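Local coordinates for Phosphoglucomutase/phosphomannomutase family protein (Burkholderia thailandensis, PDB 3UW2) that probably acts as a magnesium-dependent intramolecular phosphotransferase of the phosphohexose mutase family and holds a zinc ion in its metal site, at residues A[179-184]-A[361-366]. Residues are numbered along the deposited sequence; the frame is centred on the assembly and turned at random.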
# COMPACT_ATOMS: atom_id res chain seq x y z
N ASP A 179 -11.03 -10.95 16.16
CA ASP A 179 -11.52 -10.34 17.39
C ASP A 179 -10.40 -9.53 18.04
O ASP A 179 -10.66 -8.42 18.49
CB ASP A 179 -11.97 -11.39 18.41
CG ASP A 179 -13.26 -12.07 18.03
OD1 ASP A 179 -13.94 -11.67 17.06
OD2 ASP A 179 -13.59 -13.05 18.72
N GLN A 180 -9.18 -10.09 18.14
CA GLN A 180 -8.05 -9.31 18.72
C GLN A 180 -7.84 -8.03 17.89
O GLN A 180 -7.59 -6.96 18.42
CB GLN A 180 -6.72 -10.04 18.66
CG GLN A 180 -6.54 -11.08 19.71
CD GLN A 180 -5.20 -11.75 19.57
OE1 GLN A 180 -5.11 -12.95 19.30
NE2 GLN A 180 -4.15 -11.00 19.81
N TYR A 181 -7.89 -8.17 16.59
CA TYR A 181 -7.67 -6.97 15.72
C TYR A 181 -8.73 -5.86 15.97
O TYR A 181 -8.41 -4.69 16.26
CB TYR A 181 -7.73 -7.44 14.31
CG TYR A 181 -7.52 -6.32 13.26
CD1 TYR A 181 -6.24 -5.86 12.93
CD2 TYR A 181 -8.60 -5.82 12.57
CE1 TYR A 181 -6.09 -4.85 11.92
CE2 TYR A 181 -8.47 -4.83 11.61
CZ TYR A 181 -7.20 -4.35 11.28
OH TYR A 181 -7.07 -3.37 10.26
N VAL A 182 -9.99 -6.22 15.84
CA VAL A 182 -11.06 -5.25 16.04
C VAL A 182 -10.98 -4.63 17.43
O VAL A 182 -11.06 -3.40 17.56
CB VAL A 182 -12.46 -5.86 15.80
CG1 VAL A 182 -13.58 -4.83 16.10
CG2 VAL A 182 -12.55 -6.37 14.33
N GLU A 183 -10.79 -5.47 18.46
CA GLU A 183 -10.76 -4.97 19.83
C GLU A 183 -9.57 -4.07 20.06
O GLU A 183 -9.61 -3.16 20.92
CB GLU A 183 -10.72 -6.11 20.85
CG GLU A 183 -12.06 -6.83 20.87
CD GLU A 183 -11.95 -8.24 21.45
OE1 GLU A 183 -11.35 -8.40 22.55
OE2 GLU A 183 -12.47 -9.19 20.82
N ARG A 184 -8.51 -4.33 19.28
CA ARG A 184 -7.30 -3.54 19.49
C ARG A 184 -7.55 -2.14 18.93
O ARG A 184 -7.14 -1.15 19.55
CB ARG A 184 -6.05 -4.25 18.93
CG ARG A 184 -4.84 -3.35 18.72
CD ARG A 184 -4.24 -2.81 20.03
NE ARG A 184 -3.04 -2.02 19.76
CZ ARG A 184 -3.06 -0.74 19.36
NH1 ARG A 184 -4.22 -0.08 19.19
NH2 ARG A 184 -1.92 -0.11 19.10
N PHE A 361 2.87 -1.02 10.08
CA PHE A 361 2.52 -1.56 8.74
C PHE A 361 1.39 -0.75 8.13
O PHE A 361 0.55 -0.15 8.85
CB PHE A 361 2.17 -3.07 8.76
CG PHE A 361 1.11 -3.44 9.78
CD1 PHE A 361 -0.23 -3.21 9.51
CD2 PHE A 361 1.46 -4.03 10.97
CE1 PHE A 361 -1.24 -3.56 10.41
CE2 PHE A 361 0.47 -4.40 11.91
CZ PHE A 361 -0.87 -4.16 11.63
N ASP A 362 1.37 -0.72 6.80
CA ASP A 362 0.31 -0.11 6.04
C ASP A 362 -1.00 -0.92 6.24
O ASP A 362 -0.99 -2.17 6.26
CB ASP A 362 0.71 0.04 4.54
CG ASP A 362 1.29 -1.24 3.92
OD1 ASP A 362 1.92 -2.03 4.68
OD2 ASP A 362 1.14 -1.44 2.64
N ASP A 363 -2.10 -0.21 6.41
CA ASP A 363 -3.39 -0.84 6.73
C ASP A 363 -4.49 0.16 6.32
O ASP A 363 -4.67 1.20 6.95
CB ASP A 363 -3.44 -1.12 8.26
CG ASP A 363 -4.72 -1.83 8.69
OD1 ASP A 363 -5.76 -1.68 7.98
OD2 ASP A 363 -4.68 -2.52 9.75
N GLY A 364 -5.21 -0.16 5.27
CA GLY A 364 -6.34 0.62 4.83
C GLY A 364 -7.49 0.75 5.83
O GLY A 364 -8.17 1.80 5.88
N LEU A 365 -7.74 -0.32 6.60
CA LEU A 365 -8.86 -0.33 7.54
C LEU A 365 -8.50 0.52 8.79
O LEU A 365 -9.36 1.24 9.31
CB LEU A 365 -9.15 -1.77 8.04
CG LEU A 365 -10.00 -2.67 7.09
CD1 LEU A 365 -9.28 -3.06 5.82
CD2 LEU A 365 -10.36 -3.95 7.88
N TYR A 366 -7.28 0.36 9.30
CA TYR A 366 -6.78 1.23 10.33
C TYR A 366 -6.70 2.68 9.87
O TYR A 366 -7.06 3.57 10.63
CB TYR A 366 -5.40 0.75 10.83
CG TYR A 366 -4.99 1.48 12.08
CD1 TYR A 366 -5.69 1.29 13.30
CD2 TYR A 366 -3.91 2.39 12.08
CE1 TYR A 366 -5.34 2.03 14.48
CE2 TYR A 366 -3.55 3.10 13.23
CZ TYR A 366 -4.24 2.86 14.43
OH TYR A 366 -3.86 3.56 15.55
O HOH W 1 -4.25 2.65 17.88
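Y181 lies within helix 178-186, whereas D363 ends an extended approach at the N-cap of helix 364-375. Residues 179-184 form regular helix, with E183 N bonded to D179 O at 3.0 Å, while 361-363 run as a loop and G364 begins the helical turns. The backbones stay well apart, and the link is made mainly by one long side chain. The Y181 ring spans the gap because chi1 of 180° sets CG opposite the backbone N, and its OH donates to D363 OD2 at 2.6 Å. The carboxylate comes from the opposite direction and offers its syn lone pair at the ring edge, the two planes lying only 14° apart. Its other oxygen, D363 OD1, caps the helix: Y366 N reaches it at 2.9 Å from above the carboxylate plane, and L365 N makes a weaker, more bent bond. Two good bonds and a weak one restrain the rotation of this buried carboxylate, and the helix N-terminus probably favours its negative charge. In the multidomain phosphohexose mutase fold, this joins the family's second and third alpha/beta/alpha domains near the metal site, where D268 is one of the zinc ligands; the side chain of D363 lies about 6 Å from that of D268. L365 CB packs against Y181 OH at 3.4 Å, and L365 CD2 approaches the ring obliquely. A water accepts from both R184 NH1 and Y366 OH, bridging the helices a second time; Y366 OH also bonds R370, while F106 meets the Y181 ring edge-to-face.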